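PDB 6EVU: PrgB, which promotes cell aggregation, biofilm formation and conjugation in Enterococcus faecalis by binding and compacting DNA, and is represented by its adhesin domain. Local coordinates for residues K128-P139 against K167-F178. Residues are numbered along the deposited sequence; the frame is centred on the assembly and turned at random.
Sequences KAEFVYELQSSP and KDVKTRLTIKFF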
loop_
_atom_site.group_PDB
_atom_site.type_symbol
_atom_site.label_atom_id
_atom_site.label_comp_id
_atom_site.label_asym_id
_atom_site.label_seq_id
_atom_site.Cartn_x
_atom_site.Cartn_y
_atom_site.Cartn_z
ATOM N N LYS A 128 12.011 3.674 16.174
ATOM C CA LYS A 128 12.647 3.429 14.881
ATOM C C LYS A 128 11.849 2.320 14.198
ATOM O O LYS A 128 11.261 1.468 14.882
ATOM C CB LYS A 128 14.114 2.994 15.109
ATOM C CG LYS A 128 14.862 2.333 13.931
ATOM C CD LYS A 128 16.344 2.108 14.249
ATOM C CE LYS A 128 16.848 0.697 13.890
ATOM N NZ LYS A 128 18.350 0.635 13.861
ATOM N N ALA A 129 11.858 2.316 12.865
ATOM C CA ALA A 129 11.242 1.235 12.094
ATOM C C ALA A 129 12.008 0.990 10.798
ATOM O O ALA A 129 12.616 1.890 10.240
ATOM C CB ALA A 129 9.766 1.560 11.788
ATOM N N GLU A 130 12.002 -0.266 10.357
ATOM C CA GLU A 130 12.531 -0.678 9.055
ATOM C C GLU A 130 11.381 -1.130 8.190
ATOM O O GLU A 130 10.646 -2.039 8.575
ATOM C CB GLU A 130 13.525 -1.826 9.216
ATOM C CG GLU A 130 14.833 -1.343 9.804
ATOM C CD GLU A 130 15.806 -2.469 10.141
ATOM O OE1 GLU A 130 15.389 -3.648 10.128
ATOM O OE2 GLU A 130 16.990 -2.174 10.450
ATOM N N PHE A 131 11.184 -0.453 7.048
ATOM C CA PHE A 131 10.209 -0.878 6.043
ATOM C C PHE A 131 10.989 -1.513 4.895
ATOM O O PHE A 131 11.749 -0.820 4.228
ATOM C CB PHE A 131 9.462 0.358 5.540
ATOM C CG PHE A 131 8.411 0.889 6.496
ATOM C CD1 PHE A 131 8.700 1.212 7.825
ATOM C CD2 PHE A 131 7.103 1.036 6.025
ATOM C CE1 PHE A 131 7.667 1.680 8.683
ATOM C CE2 PHE A 131 6.076 1.481 6.901
ATOM C CZ PHE A 131 6.394 1.828 8.184
ATOM N N VAL A 132 10.808 -2.811 4.657
ATOM C CA VAL A 132 11.519 -3.528 3.600
ATOM C C VAL A 132 10.571 -3.793 2.457
ATOM O O VAL A 132 9.542 -4.471 2.613
ATOM C CB VAL A 132 12.109 -4.843 4.116
ATOM C CG1 VAL A 132 12.809 -5.594 2.956
ATOM C CG2 VAL A 132 13.036 -4.519 5.316
ATOM N N TYR A 133 10.913 -3.227 1.297
ATOM C CA TYR A 133 10.138 -3.332 0.058
ATOM C C TYR A 133 10.835 -4.274 -0.902
ATOM O O TYR A 133 12.022 -4.136 -1.128
ATOM C CB TYR A 133 10.058 -1.964 -0.605
ATOM C CG TYR A 133 9.332 -0.958 0.240
ATOM C CD1 TYR A 133 10.008 -0.153 1.187
ATOM C CD2 TYR A 133 7.953 -0.749 0.029
ATOM C CE1 TYR A 133 9.284 0.833 1.925
ATOM C CE2 TYR A 133 7.272 0.197 0.784
ATOM C CZ TYR A 133 7.946 0.962 1.693
ATOM O OH TYR A 133 7.353 1.926 2.461
ATOM N N GLU A 134 10.074 -5.215 -1.472
ATOM C CA GLU A 134 10.641 -6.115 -2.446
ATOM C C GLU A 134 9.683 -6.220 -3.608
ATOM O O GLU A 134 8.539 -6.651 -3.432
ATOM C CB GLU A 134 10.935 -7.494 -1.835
ATOM C CG GLU A 134 11.709 -8.317 -2.816
ATOM C CD GLU A 134 12.276 -9.593 -2.233
ATOM O OE1 GLU A 134 12.279 -9.807 -0.973
ATOM O OE2 GLU A 134 12.749 -10.415 -3.082
ATOM N N LEU A 135 10.169 -5.879 -4.804
ATOM C CA LEU A 135 9.399 -6.117 -6.020
ATOM C C LEU A 135 8.981 -7.582 -6.126
ATOM O O LEU A 135 9.791 -8.511 -5.949
ATOM C CB LEU A 135 10.211 -5.702 -7.261
ATOM C CG LEU A 135 9.563 -5.802 -8.660
ATOM C CD1 LEU A 135 10.278 -4.784 -9.562
ATOM C CD2 LEU A 135 9.723 -7.240 -9.324
ATOM N N GLN A 136 7.698 -7.772 -6.478
ATOM C CA GLN A 136 7.155 -9.072 -6.844
ATOM C C GLN A 136 6.584 -9.166 -8.259
ATOM O O GLN A 136 6.697 -10.238 -8.887
ATOM C CB GLN A 136 6.083 -9.468 -5.824
ATOM C CG GLN A 136 6.752 -9.723 -4.467
ATOM C CD GLN A 136 5.773 -10.300 -3.495
ATOM O OE1 GLN A 136 4.734 -9.716 -3.278
ATOM N NE2 GLN A 136 6.097 -11.454 -2.912
ATOM N N SER A 137 6.001 -8.091 -8.793
ATOM C CA SER A 137 5.480 -8.122 -10.155
ATOM C C SER A 137 5.601 -6.709 -10.732
ATOM O O SER A 137 5.417 -5.715 -10.022
ATOM C CB SER A 137 4.011 -8.593 -10.205
ATOM O OG SER A 137 3.538 -8.772 -11.542
ATOM N N SER A 138 5.934 -6.654 -12.030
ATOM C CA SER A 138 6.020 -5.362 -12.712
ATOM C C SER A 138 5.613 -5.527 -14.157
ATOM O O SER A 138 6.088 -6.462 -14.810
ATOM C CB SER A 138 7.432 -4.757 -12.672
ATOM O OG SER A 138 7.629 -3.774 -13.713
ATOM N N PRO A 139 4.807 -4.612 -14.704
ATOM C CA PRO A 139 4.448 -4.657 -16.135
ATOM C C PRO A 139 5.363 -3.893 -17.087
ATOM O O PRO A 139 4.986 -3.723 -18.263
ATOM C CB PRO A 139 3.062 -3.998 -16.143
ATOM C CG PRO A 139 3.265 -2.874 -15.119
ATOM C CD PRO A 139 4.083 -3.549 -13.975
ATOM N N LYS A 167 0.710 -7.621 -16.720
ATOM C CA LYS A 167 1.078 -8.112 -15.394
ATOM C C LYS A 167 0.688 -7.121 -14.300
ATOM O O LYS A 167 0.592 -5.899 -14.518
ATOM C CB LYS A 167 2.587 -8.371 -15.329
ATOM C CG LYS A 167 3.063 -9.516 -16.208
ATOM C CD LYS A 167 4.566 -9.422 -16.201
ATOM C CE LYS A 167 5.168 -10.323 -15.124
ATOM N NZ LYS A 167 4.371 -10.531 -13.854
ATOM N N ASP A 168 0.484 -7.659 -13.103
ATOM C CA ASP A 168 0.271 -6.814 -11.929
ATOM C C ASP A 168 1.493 -5.956 -11.604
ATOM O O ASP A 168 2.635 -6.312 -11.895
ATOM C CB ASP A 168 -0.028 -7.684 -10.685
ATOM C CG ASP A 168 -1.400 -8.360 -10.727
ATOM O OD1 ASP A 168 -2.171 -8.096 -11.671
ATOM O OD2 ASP A 168 -1.681 -9.163 -9.794
ATOM N N VAL A 169 1.234 -4.803 -11.012
ATOM C CA VAL A 169 2.192 -4.185 -10.105
ATOM C C VAL A 169 2.033 -4.897 -8.769
ATOM O O VAL A 169 0.916 -5.003 -8.278
ATOM C CB VAL A 169 1.927 -2.682 -9.980
ATOM C CG1 VAL A 169 2.834 -2.020 -8.963
ATOM C CG2 VAL A 169 2.127 -2.015 -11.355
ATOM N N LYS A 170 3.131 -5.381 -8.173
ATOM C CA LYS A 170 3.021 -5.972 -6.830
ATOM C C LYS A 170 4.329 -5.848 -6.061
ATOM O O LYS A 170 5.402 -6.095 -6.613
ATOM C CB LYS A 170 2.554 -7.441 -6.893
ATOM C CG LYS A 170 2.148 -7.942 -5.477
ATOM C CD LYS A 170 1.488 -9.301 -5.512
ATOM C CE LYS A 170 2.488 -10.431 -5.638
ATOM N NZ LYS A 170 1.793 -11.810 -5.605
ATOM N N THR A 171 4.235 -5.439 -4.788
ATOM C CA THR A 171 5.356 -5.167 -3.908
ATOM C C THR A 171 5.082 -5.836 -2.569
ATOM O O THR A 171 3.989 -5.652 -2.002
ATOM C CB THR A 171 5.555 -3.657 -3.679
ATOM O OG1 THR A 171 5.676 -2.989 -4.967
ATOM C CG2 THR A 171 6.794 -3.401 -2.860
ATOM N N ARG A 172 6.081 -6.540 -2.039
ATOM C CA ARG A 172 6.014 -7.073 -0.673
ATOM C C ARG A 172 6.559 -6.023 0.285
ATOM O O ARG A 172 7.585 -5.364 0.020
ATOM C CB ARG A 172 6.823 -8.387 -0.537
ATOM C CG ARG A 172 6.665 -8.968 0.916
ATOM C CD ARG A 172 6.949 -10.454 0.897
ATOM N NE ARG A 172 8.323 -10.656 0.495
ATOM C CZ ARG A 172 8.827 -11.800 0.037
ATOM N NH1 ARG A 172 8.060 -12.888 -0.105
ATOM N NH2 ARG A 172 10.116 -11.839 -0.289
ATOM N N LEU A 173 5.839 -5.823 1.400
ATOM C CA LEU A 173 6.267 -4.917 2.459
ATOM C C LEU A 173 6.343 -5.701 3.767
ATOM O O LEU A 173 5.345 -6.324 4.184
ATOM C CB LEU A 173 5.306 -3.709 2.610
ATOM C CG LEU A 173 5.527 -2.789 3.818
ATOM C CD1 LEU A 173 6.957 -2.183 3.817
ATOM C CD2 LEU A 173 4.539 -1.670 3.710
ATOM N N THR A 174 7.526 -5.697 4.387
ATOM C CA THR A 174 7.720 -6.307 5.713
ATOM C C THR A 174 8.267 -5.240 6.632
ATOM O O THR A 174 9.216 -4.536 6.270
ATOM C CB THR A 174 8.721 -7.464 5.626
ATOM O OG1 THR A 174 8.295 -8.418 4.633
ATOM C CG2 THR A 174 8.882 -8.112 7.012
ATOM N N ILE A 175 7.651 -5.075 7.820
ATOM C CA ILE A 175 7.931 -3.940 8.704
ATOM C C ILE A 175 8.474 -4.456 10.029
ATOM O O ILE A 175 7.922 -5.397 10.607
ATOM C CB ILE A 175 6.664 -3.099 8.942
ATOM C CG1 ILE A 175 6.209 -2.456 7.624
ATOM C CG2 ILE A 175 6.896 -1.983 10.050
ATOM C CD1 ILE A 175 4.740 -1.974 7.601
ATOM N N LYS A 176 9.541 -3.828 10.532
ATOM C CA LYS A 176 10.026 -4.127 11.867
ATOM C C LYS A 176 9.967 -2.863 12.690
ATOM O O LYS A 176 10.414 -1.809 12.229
ATOM C CB LYS A 176 11.455 -4.654 11.860
ATOM C CG LYS A 176 11.628 -6.005 11.264
ATOM C CD LYS A 176 13.083 -6.408 11.460
ATOM C CE LYS A 176 13.411 -7.654 10.683
ATOM N NZ LYS A 176 14.860 -8.036 10.849
ATOM N N PHE A 177 9.411 -2.964 13.896
ATOM C CA PHE A 177 9.371 -1.821 14.819
ATOM C C PHE A 177 10.418 -2.047 15.885
ATOM O O PHE A 177 10.579 -3.174 16.345
ATOM C CB PHE A 177 8.012 -1.709 15.493
ATOM C CG PHE A 177 6.876 -1.607 14.554
ATOM C CD1 PHE A 177 6.693 -0.481 13.767
ATOM C CD2 PHE A 177 5.968 -2.648 14.465
ATOM C CE1 PHE A 177 5.604 -0.381 12.929
ATOM C CE2 PHE A 177 4.922 -2.591 13.579
ATOM C CZ PHE A 177 4.724 -1.468 12.819
ATOM N N PHE A 178 11.085 -0.961 16.330
ATOM C CA PHE A 178 12.127 -1.082 17.347
ATOM C C PHE A 178 11.876 -0.153 18.515
ATOM O O PHE A 178 11.481 1.014 18.337
ATOM C CB PHE A 178 13.506 -0.798 16.745
ATOM C CG PHE A 178 13.900 -1.756 15.654
ATOM C CD1 PHE A 178 13.593 -1.484 14.331
ATOM C CD2 PHE A 178 14.575 -2.920 15.959
ATOM C CE1 PHE A 178 13.970 -2.404 13.302
ATOM C CE2 PHE A 178 14.928 -3.826 14.993
ATOM C CZ PHE A 178 14.641 -3.546 13.629
HETATM O O HOH W 1 16.744 -5.892 10.614
HETATM O O HOH W 2 9.467 -7.332 2.385
HETATM O O HOH W 3 11.000 -9.055 1.203
HETATM O O HOH W 4 5.299 -12.953 -0.320
HETATM O O HOH W 5 1.174 -10.518 -12.829
#
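S137 OG is gripped by three groups: it donates to D168 O (2.6 Å) and accepts from K167 NZ (3.0 Å) and from a water that D168 N also holds. Chi1 at -173° sets OG anti to the backbone N, where it reaches D168 O. K170 O accepts from Q136 N (2.8 Å) and S137 N (3.0 Å), which arrive from the same face of its carbonyl plane; the register slips by one residue. Hydrogen-bonded and non-hydrogen-bonded pairs alternate from E134-R172 to K128-F178, where the K128 N to F178 O bond is weak.

On the partly exposed face, R172 NH2 meets E134 OE1 in a 3.0 Å salt bridge. The oxygen lies near the guanidinium plane but is approached from above its own carboxylate plane, the planes being 81° apart. K128 CE sits over the F178 ring, 4.3 Å from its centroid.

The opposite face is buried and largely apolar: I175 CG1 over the F131 ring and L173 CD1 over the Y133 ring make CH-pi contacts offset toward the rim, each 4.0 Å from the centroid. Flanked by strands 110-115 and 280-287, this is a central antiparallel pair of the adhesin domain's sheet, ending in a classic beta bulge.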